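Local coordinates for protein 3-keto-5-aminohexanoate cleavage enzyme (Burkholderia xenovorans LB400, PDB 3E49) that probably cleaves 3-keto-5-aminohexanoate or a related beta-keto acid, using a zinc ion held in a TIM barrel, at residues P21-Y26 / E126-F131; F157-C162 / T167-E172; F171-Y174 / H178-N181. All coordinates share one frame; numbering follows the deposited sequence.

How the interactions relate
Interaction 1 is a surface contact between two loops, while interactions 2 and 3 are buried and join helices to one barrel strand. Interactions 2 and 3 share F171 and E172 of strand 168-173. Interaction 2 packs the preceding helix, 152-163, on this strand, and interaction 3 packs the following helix, 176-187, near the strand's C-terminal end. Their centres are about 13 Å apart. Interaction 1 lies across the chain's centre from interaction 2, with centres about 33 Å apart. A selenomethionine-aromatic contact dominates interaction 1. Aliphatic groups round a phenylalanine ring make most of interaction 2. Interaction 3 adds a histidine set against backbone atoms and a tyrosine.

Interaction 1. Residues P21-Y26 / E126-F131; sequences PSMSPY and ERFKEF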
loop_
_atom_site.group_PDB
_atom_site.type_symbol
_atom_site.label_atom_id
_atom_site.label_comp_id
_atom_site.label_asym_id
_atom_site.label_seq_id
_atom_site.Cartn_x
_atom_site.Cartn_y
_atom_site.Cartn_z
ATOM N N PRO A 21 1.276 -34.613 -17.434
ATOM C CA PRO A 21 0.355 -35.695 -17.088
ATOM C C PRO A 21 0.814 -36.610 -15.964
ATOM O O PRO A 21 0.002 -37.143 -15.208
ATOM C CB PRO A 21 0.206 -36.474 -18.418
ATOM C CG PRO A 21 0.576 -35.530 -19.478
ATOM C CD PRO A 21 1.675 -34.676 -18.854
ATOM N N SER A 22 2.115 -36.771 -15.831
ATOM C CA SER A 22 2.660 -37.596 -14.755
ATOM C C SER A 22 2.440 -36.974 -13.377
ATOM O O SER A 22 2.575 -37.643 -12.369
ATOM C CB SER A 22 4.146 -37.841 -14.996
ATOM O OG SER A 22 4.343 -38.563 -16.209
HETATM N N MSE A 23 2.124 -35.687 -13.333
HETATM C CA MSE A 23 1.897 -34.990 -12.071
HETATM C C MSE A 23 0.575 -35.304 -11.434
HETATM O O MSE A 23 0.419 -35.208 -10.216
HETATM C CB MSE A 23 1.968 -33.486 -12.299
HETATM C CG MSE A 23 3.261 -33.018 -12.875
HETATM SE SE MSE A 23 3.415 -31.097 -12.893
HETATM C CE MSE A 23 5.012 -31.048 -13.624
ATOM N N SER A 24 -0.427 -35.617 -12.253
ATOM C CA SER A 24 -1.727 -35.927 -11.739
ATOM C C SER A 24 -2.482 -36.706 -12.759
ATOM O O SER A 24 -2.505 -36.305 -13.932
ATOM C CB SER A 24 -2.524 -34.675 -11.477
ATOM O OG SER A 24 -3.860 -34.992 -11.140
ATOM N N PRO A 25 -3.162 -37.776 -12.317
ATOM C CA PRO A 25 -3.950 -38.592 -13.236
ATOM C C PRO A 25 -5.251 -37.874 -13.650
ATOM O O PRO A 25 -5.957 -38.314 -14.581
ATOM C CB PRO A 25 -4.238 -39.827 -12.400
ATOM C CG PRO A 25 -4.346 -39.315 -11.020
ATOM C CD PRO A 25 -3.254 -38.278 -10.937
ATOM N N TYR A 26 -5.527 -36.744 -12.997
ATOM C CA TYR A 26 -6.717 -35.981 -13.260
ATOM C C TYR A 26 -6.504 -34.843 -14.250
ATOM O O TYR A 26 -7.487 -34.183 -14.646
ATOM C CB TYR A 26 -7.279 -35.456 -11.939
ATOM C CG TYR A 26 -7.443 -36.535 -10.917
ATOM C CD1 TYR A 26 -8.353 -37.546 -11.117
ATOM C CD2 TYR A 26 -6.664 -36.562 -9.764
ATOM C CE1 TYR A 26 -8.522 -38.552 -10.203
ATOM C CE2 TYR A 26 -6.814 -37.581 -8.817
ATOM C CZ TYR A 26 -7.748 -38.576 -9.054
ATOM O OH TYR A 26 -7.974 -39.587 -8.167
ATOM N N GLU A 126 11.632 -30.699 -8.196
ATOM C CA GLU A 126 11.925 -31.066 -6.816
ATOM C C GLU A 126 10.791 -31.934 -6.282
ATOM O O GLU A 126 11.028 -32.792 -5.444
ATOM C CB GLU A 126 12.151 -29.815 -5.961
ATOM C CG GLU A 126 13.461 -29.095 -6.371
ATOM C CD GLU A 126 13.480 -27.577 -6.133
ATOM O OE1 GLU A 126 12.595 -27.025 -5.407
ATOM O OE2 GLU A 126 14.413 -26.940 -6.710
ATOM N N ARG A 127 9.572 -31.735 -6.776
ATOM C CA ARG A 127 8.431 -32.528 -6.313
ATOM C C ARG A 127 8.159 -33.741 -7.197
ATOM O O ARG A 127 7.789 -34.796 -6.692
ATOM C CB ARG A 127 7.158 -31.675 -6.153
ATOM C CG ARG A 127 5.906 -32.535 -5.958
ATOM C CD ARG A 127 4.609 -31.782 -5.631
ATOM N NE ARG A 127 4.429 -31.513 -4.199
ATOM C CZ ARG A 127 4.585 -30.329 -3.594
ATOM N NH1 ARG A 127 4.907 -29.230 -4.282
ATOM N NH2 ARG A 127 4.388 -30.240 -2.274
ATOM N N PHE A 128 8.340 -33.593 -8.506
ATOM C CA PHE A 128 8.070 -34.673 -9.446
ATOM C C PHE A 128 9.370 -35.111 -10.054
ATOM O O PHE A 128 10.006 -34.361 -10.794
ATOM C CB PHE A 128 7.068 -34.230 -10.505
ATOM C CG PHE A 128 5.833 -33.669 -9.919
ATOM C CD1 PHE A 128 4.828 -34.497 -9.489
ATOM C CD2 PHE A 128 5.699 -32.308 -9.736
ATOM C CE1 PHE A 128 3.693 -33.974 -8.912
ATOM C CE2 PHE A 128 4.577 -31.773 -9.154
ATOM C CZ PHE A 128 3.560 -32.604 -8.747
ATOM N N LYS A 129 9.736 -36.345 -9.724
ATOM C CA LYS A 129 11.000 -36.956 -10.106
ATOM C C LYS A 129 10.873 -37.986 -11.218
ATOM O O LYS A 129 11.820 -38.221 -11.965
ATOM C CB LYS A 129 11.548 -37.693 -8.882
ATOM C CG LYS A 129 11.737 -36.839 -7.632
ATOM C CD LYS A 129 12.902 -35.896 -7.793
ATOM C CE LYS A 129 13.171 -35.143 -6.504
ATOM N NZ LYS A 129 14.230 -34.084 -6.693
ATOM N N GLU A 130 9.708 -38.621 -11.286
ATOM C CA GLU A 130 9.446 -39.690 -12.234
ATOM C C GLU A 130 8.385 -39.312 -13.259
ATOM O O GLU A 130 7.296 -38.915 -12.891
ATOM C CB GLU A 130 8.988 -40.913 -11.457
ATOM C CG GLU A 130 10.041 -41.447 -10.485
ATOM C CD GLU A 130 9.522 -42.634 -9.691
ATOM O OE1 GLU A 130 8.860 -43.521 -10.303
ATOM O OE2 GLU A 130 9.771 -42.677 -8.456
ATOM N N PHE A 131 8.718 -39.484 -14.540
ATOM C CA PHE A 131 7.846 -39.105 -15.657
ATOM C C PHE A 131 7.610 -40.235 -16.675
ATOM O O PHE A 131 8.527 -40.965 -17.035
ATOM C CB PHE A 131 8.450 -37.896 -16.363
ATOM C CG PHE A 131 8.547 -36.686 -15.483
ATOM C CD1 PHE A 131 7.438 -35.857 -15.294
ATOM C CD2 PHE A 131 9.722 -36.382 -14.821
ATOM C CE1 PHE A 131 7.515 -34.748 -14.474
ATOM C CE2 PHE A 131 9.808 -35.285 -13.996
ATOM C CZ PHE A 131 8.707 -34.469 -13.805
#
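A Met-aromatic contact between M23 and F128 joins two surface loops. M23 is modelled as selenomethionine. Its CG lies over the centre of the F128 ring, 3.8 Å from the centroid and only 4° off the ring normal, a CH-pi contact. The SE atom follows over the same face, 4.3 Å from the F128 centroid and 25° off the normal. The M23 chain is extended beyond CG (chi2 -171°), which carries SE across the ring from the CE1 side, where M23 CB sits, towards CE2 and CD2. The two side chains cross at about a right angle. On the opposite face CG of the adjacent R127 lies nearer the rim, so both faces are covered in part. Beside this pair, S22 CB meets F131 CD1 at 3.9 Å. The S22 hydroxyl is hydrogen-bonded outside the two segments, to the E136 carboxylate and the backbone N of A132. No hydrogen bond crosses between the segments. Within the first loop, S24 OG accepts from Y26 N in an ST turn. The contact as a whole is a Met-aromatic link between the loop after barrel strand 10-13 and the loop before helix 134-141.

Interaction 2. Residues F157-C162 / T167-E172; sequences FILKTC and TRFEFE
F169 reaches from strand 168-173 to helix 152-163, and I158, L159 and C162 meet the outer part of its ring. CB of F169 is directed to the helix. With CG anti to the carbonyl carbon (chi1 -56°), the ring then brings CE1, CZ and CE2 against I158, C162 and L159. C162 CB makes the closest of these side-chain contacts, 3.5 Å from F169 CZ. I158 uses its CG2 branch, which stands opposite the backbone N and lies 3.7 Å from F169 CE1. L159 meets the other flank of the ring, its CD2 methyl 3.7 Å from F169 CE2. The same methyl lies at the edge of the F171 ring, near its plane, 4.0 Å from CE1. F169 CB lies over the rim of one F171 face. At the helix end, T167 N gives a weak, bent hydrogen bond to C162 O, 3.3 Å long with an angle of 143°. The T167 hydroxyl bonds to P107 O instead. The axes of 157-162 and 168-172 approach to 9.5 Å and run roughly antiparallel, at 149°. Such a tight return from an outer helix into the next parallel strand is typical of the TIM barrel.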
loop_
_atom_site.group_PDB
_atom_site.type_symbol
_atom_site.label_atom_id
_atom_site.label_comp_id
_atom_site.label_asym_id
_atom_site.label_seq_id
_atom_site.Cartn_x
_atom_site.Cartn_y
_atom_site.Cartn_z
ATOM N N PHE A 157 0.399 -7.100 -32.843
ATOM C CA PHE A 157 -0.050 -8.016 -33.887
ATOM C C PHE A 157 -1.267 -8.810 -33.458
ATOM O O PHE A 157 -2.249 -8.923 -34.209
ATOM C CB PHE A 157 1.099 -8.942 -34.302
ATOM C CG PHE A 157 0.744 -9.851 -35.429
ATOM C CD1 PHE A 157 0.816 -9.401 -36.735
ATOM C CD2 PHE A 157 0.260 -11.123 -35.182
ATOM C CE1 PHE A 157 0.454 -10.234 -37.782
ATOM C CE2 PHE A 157 -0.107 -11.962 -36.221
ATOM C CZ PHE A 157 0.001 -11.519 -37.525
ATOM N N ILE A 158 -1.232 -9.361 -32.245
ATOM C CA ILE A 158 -2.374 -10.138 -31.735
ATOM C C ILE A 158 -3.623 -9.252 -31.606
ATOM O O ILE A 158 -4.727 -9.639 -31.996
ATOM C CB ILE A 158 -2.017 -10.788 -30.378
ATOM C CG1 ILE A 158 -0.882 -11.796 -30.575
ATOM C CG2 ILE A 158 -3.234 -11.475 -29.782
ATOM C CD1 ILE A 158 -0.158 -12.219 -29.316
ATOM N N LEU A 159 -3.450 -8.041 -31.101
ATOM C CA LEU A 159 -4.596 -7.161 -30.897
ATOM C C LEU A 159 -5.252 -6.845 -32.221
ATOM O O LEU A 159 -6.478 -6.846 -32.329
ATOM C CB LEU A 159 -4.176 -5.846 -30.212
ATOM C CG LEU A 159 -3.717 -5.914 -28.754
ATOM C CD1 LEU A 159 -3.085 -4.583 -28.285
ATOM C CD2 LEU A 159 -4.893 -6.336 -27.856
ATOM N N LYS A 160 -4.433 -6.551 -33.221
ATOM C CA LYS A 160 -4.957 -6.209 -34.546
ATOM C C LYS A 160 -5.591 -7.410 -35.211
ATOM O O LYS A 160 -6.723 -7.332 -35.688
ATOM C CB LYS A 160 -3.831 -5.651 -35.430
ATOM C CG LYS A 160 -4.223 -5.390 -36.875
ATOM N N THR A 161 -4.876 -8.530 -35.209
ATOM C CA THR A 161 -5.336 -9.729 -35.904
ATOM C C THR A 161 -6.578 -10.356 -35.294
ATOM O O THR A 161 -7.642 -10.444 -35.944
ATOM C CB THR A 161 -4.170 -10.733 -36.010
ATOM O OG1 THR A 161 -3.110 -10.079 -36.721
ATOM C CG2 THR A 161 -4.572 -11.955 -36.771
ATOM N N CYS A 162 -6.466 -10.763 -34.039
ATOM C CA CYS A 162 -7.599 -11.375 -33.346
ATOM C C CYS A 162 -8.697 -10.345 -33.119
ATOM O O CYS A 162 -9.863 -10.648 -33.275
ATOM C CB CYS A 162 -7.143 -12.024 -32.033
ATOM S SG CYS A 162 -6.032 -13.390 -32.303
ATOM N N THR A 167 -12.718 -11.029 -31.623
ATOM C CA THR A 167 -12.213 -11.725 -30.446
ATOM C C THR A 167 -11.746 -10.698 -29.440
ATOM O O THR A 167 -11.091 -9.732 -29.814
ATOM C CB THR A 167 -11.037 -12.640 -30.814
ATOM O OG1 THR A 167 -11.497 -13.689 -31.684
ATOM C CG2 THR A 167 -10.379 -13.236 -29.529
ATOM N N ARG A 168 -12.138 -10.879 -28.177
ATOM C CA ARG A 168 -11.728 -9.988 -27.108
ATOM C C ARG A 168 -10.784 -10.761 -26.219
ATOM O O ARG A 168 -10.673 -11.973 -26.321
ATOM C CB ARG A 168 -12.909 -9.377 -26.383
ATOM C CG ARG A 168 -13.675 -8.418 -27.335
ATOM C CD ARG A 168 -14.908 -7.788 -26.746
ATOM N NE ARG A 168 -14.551 -6.996 -25.599
ATOM C CZ ARG A 168 -14.023 -5.782 -25.637
ATOM N NH1 ARG A 168 -13.797 -5.150 -26.777
ATOM N NH2 ARG A 168 -13.717 -5.195 -24.495
ATOM N N PHE A 169 -10.079 -10.061 -25.369
ATOM C CA PHE A 169 -8.991 -10.728 -24.652
ATOM C C PHE A 169 -9.073 -10.814 -23.165
ATOM O O PHE A 169 -9.596 -9.924 -22.505
ATOM C CB PHE A 169 -7.689 -10.032 -24.997
ATOM C CG PHE A 169 -7.417 -9.976 -26.475
ATOM C CD1 PHE A 169 -6.867 -11.060 -27.132
ATOM C CD2 PHE A 169 -7.749 -8.839 -27.211
ATOM C CE1 PHE A 169 -6.633 -11.005 -28.505
ATOM C CE2 PHE A 169 -7.521 -8.789 -28.586
ATOM C CZ PHE A 169 -6.963 -9.862 -29.226
ATOM N N GLU A 170 -8.531 -11.925 -22.671
ATOM C CA GLU A 170 -8.271 -12.130 -21.263
ATOM C C GLU A 170 -6.801 -11.709 -21.188
ATOM O O GLU A 170 -5.924 -12.460 -21.624
ATOM C CB GLU A 170 -8.459 -13.610 -20.848
ATOM C CG GLU A 170 -8.088 -13.927 -19.390
ATOM C CD GLU A 170 -7.947 -15.409 -19.088
ATOM O OE1 GLU A 170 -7.820 -16.215 -20.026
ATOM O OE2 GLU A 170 -7.907 -15.785 -17.888
ATOM N N PHE A 171 -6.542 -10.486 -20.698
ATOM C CA PHE A 171 -5.197 -9.964 -20.578
ATOM C C PHE A 171 -4.560 -10.565 -19.325
ATOM O O PHE A 171 -4.981 -10.280 -18.202
ATOM C CB PHE A 171 -5.191 -8.432 -20.512
ATOM C CG PHE A 171 -5.862 -7.760 -21.713
ATOM C CD1 PHE A 171 -5.133 -7.585 -22.889
ATOM C CD2 PHE A 171 -7.140 -7.257 -21.616
ATOM C CE1 PHE A 171 -5.713 -6.974 -23.993
ATOM C CE2 PHE A 171 -7.757 -6.679 -22.733
ATOM C CZ PHE A 171 -7.013 -6.509 -23.914
ATOM N N GLU A 172 -3.558 -11.415 -19.534
ATOM C CA GLU A 172 -2.888 -12.113 -18.459
ATOM C C GLU A 172 -1.737 -11.252 -18.045
ATOM O O GLU A 172 -0.772 -11.103 -18.789
ATOM C CB GLU A 172 -2.410 -13.473 -18.923
ATOM C CG GLU A 172 -3.536 -14.404 -19.198
ATOM C CD GLU A 172 -3.058 -15.740 -19.756
ATOM O OE1 GLU A 172 -2.066 -15.745 -20.552
ATOM O OE2 GLU A 172 -3.707 -16.758 -19.402
#

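Interaction 3. Residues F171-Y174 / H178-N181; sequences FECY and HLYN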
loop_
_atom_site.group_PDB
_atom_site.type_symbol
_atom_site.label_atom_id
_atom_site.label_comp_id
_atom_site.label_asym_id
_atom_site.label_seq_id
_atom_site.Cartn_x
_atom_site.Cartn_y
_atom_site.Cartn_z
ATOM N N PHE A 171 -6.542 -10.486 -20.698
ATOM C CA PHE A 171 -5.197 -9.964 -20.578
ATOM C C PHE A 171 -4.560 -10.565 -19.325
ATOM O O PHE A 171 -4.981 -10.280 -18.202
ATOM C CB PHE A 171 -5.191 -8.432 -20.512
ATOM C CG PHE A 171 -5.862 -7.760 -21.713
ATOM C CD1 PHE A 171 -5.133 -7.585 -22.889
ATOM C CD2 PHE A 171 -7.140 -7.257 -21.616
ATOM C CE1 PHE A 171 -5.713 -6.974 -23.993
ATOM C CE2 PHE A 171 -7.757 -6.679 -22.733
ATOM C CZ PHE A 171 -7.013 -6.509 -23.914
ATOM N N GLU A 172 -3.558 -11.415 -19.534
ATOM C CA GLU A 172 -2.888 -12.113 -18.459
ATOM C C GLU A 172 -1.737 -11.252 -18.045
ATOM O O GLU A 172 -0.772 -11.103 -18.789
ATOM C CB GLU A 172 -2.410 -13.473 -18.923
ATOM C CG GLU A 172 -3.536 -14.404 -19.198
ATOM C CD GLU A 172 -3.058 -15.740 -19.756
ATOM O OE1 GLU A 172 -2.066 -15.745 -20.552
ATOM O OE2 GLU A 172 -3.707 -16.758 -19.402
ATOM N N CYS A 173 -1.878 -10.641 -16.882
ATOM C CA CYS A 173 -0.872 -9.716 -16.369
ATOM C C CYS A 173 -0.176 -10.349 -15.161
ATOM O O CYS A 173 -0.771 -10.514 -14.101
ATOM C CB CYS A 173 -1.523 -8.392 -16.008
ATOM S SG CYS A 173 -2.386 -7.608 -17.455
ATOM N N TYR A 174 1.065 -10.714 -15.334
ATOM C CA TYR A 174 1.847 -11.375 -14.282
ATOM C C TYR A 174 2.638 -10.466 -13.363
ATOM O O TYR A 174 3.324 -10.955 -12.442
ATOM C CB TYR A 174 2.839 -12.345 -14.928
ATOM C CG TYR A 174 2.194 -13.455 -15.713
ATOM C CD1 TYR A 174 1.651 -13.225 -16.974
ATOM C CD2 TYR A 174 2.162 -14.741 -15.209
ATOM C CE1 TYR A 174 1.074 -14.266 -17.711
ATOM C CE2 TYR A 174 1.608 -15.783 -15.933
ATOM C CZ TYR A 174 1.058 -15.529 -17.185
ATOM O OH TYR A 174 0.520 -16.584 -17.862
ATOM N N HIS A 178 3.114 -5.401 -16.618
ATOM C CA HIS A 178 2.077 -5.856 -17.585
ATOM C C HIS A 178 0.864 -4.959 -17.654
ATOM O O HIS A 178 0.248 -4.811 -18.756
ATOM C CB HIS A 178 1.672 -7.286 -17.297
ATOM C CG HIS A 178 2.736 -8.295 -17.639
ATOM N ND1 HIS A 178 2.491 -9.649 -17.685
ATOM C CD2 HIS A 178 4.042 -8.138 -17.964
ATOM C CE1 HIS A 178 3.594 -10.280 -18.027
ATOM N NE2 HIS A 178 4.551 -9.389 -18.190
ATOM N N LEU A 179 0.463 -4.407 -16.511
ATOM C CA LEU A 179 -0.638 -3.456 -16.450
ATOM C C LEU A 179 -0.234 -2.176 -17.144
ATOM O O LEU A 179 -1.002 -1.582 -17.871
ATOM C CB LEU A 179 -1.052 -3.179 -15.013
ATOM C CG LEU A 179 -1.574 -4.364 -14.204
ATOM C CD1 LEU A 179 -1.742 -3.899 -12.717
ATOM C CD2 LEU A 179 -2.875 -4.937 -14.826
ATOM N N TYR A 180 0.989 -1.736 -16.902
ATOM C CA TYR A 180 1.511 -0.576 -17.611
ATOM C C TYR A 180 1.648 -0.834 -19.119
ATOM O O TYR A 180 1.380 0.058 -19.943
ATOM C CB TYR A 180 2.811 -0.143 -17.005
ATOM C CG TYR A 180 2.655 0.710 -15.774
ATOM C CD1 TYR A 180 2.293 2.062 -15.879
ATOM C CD2 TYR A 180 2.975 0.210 -14.497
ATOM C CE1 TYR A 180 2.194 2.870 -14.750
ATOM C CE2 TYR A 180 2.886 1.022 -13.376
ATOM C CZ TYR A 180 2.526 2.354 -13.511
ATOM O OH TYR A 180 2.450 3.129 -12.387
ATOM N N ASN A 181 2.008 -2.057 -19.491
ATOM C CA ASN A 181 2.146 -2.368 -20.921
ATOM C C ASN A 181 0.735 -2.304 -21.534
ATOM O O ASN A 181 0.575 -1.730 -22.602
ATOM C CB ASN A 181 2.763 -3.737 -21.168
ATOM C CG ASN A 181 4.196 -3.821 -20.783
ATOM O OD1 ASN A 181 4.859 -2.827 -20.592
ATOM N ND2 ASN A 181 4.709 -5.040 -20.737
#
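Strand 168-173 ends at C173, and the chain turns through a short connection into helix 176-187, a beta-to-alpha step of the TIM barrel. The backbones come closest at C173 and H178, whose CA atoms are 5.0 Å apart. The beta-alpha-beta unit is completed by strand 195-201, which pairs in parallel with this strand. H178 makes the largest contribution: its CB packs 3.6 Å from C173 CB, and C173 CA sits at the edge of the imidazole, in its plane. The H178 ring is turned so that ND1 lies 2.9 Å from Y174 N. The rings of Y174 and H178 meet rim to rim, with planes at 80° and neither over the other's face. Their closest approach is from Y174 CD1 to H178 CE1, at 3.7 Å. On the strand, E172 points away from the helix, and its side chain comes about 4 Å from the bound zinc ion. Zinc is held by H50, H52 and E259. On the outer side, M217 of helix 211-225 touches both C173 and L179. With CG beside its backbone N (chi1 -62°), L179 swings its end nearer the strand, and its CD2 methyl comes to rest 3.8 Å from C173 SG.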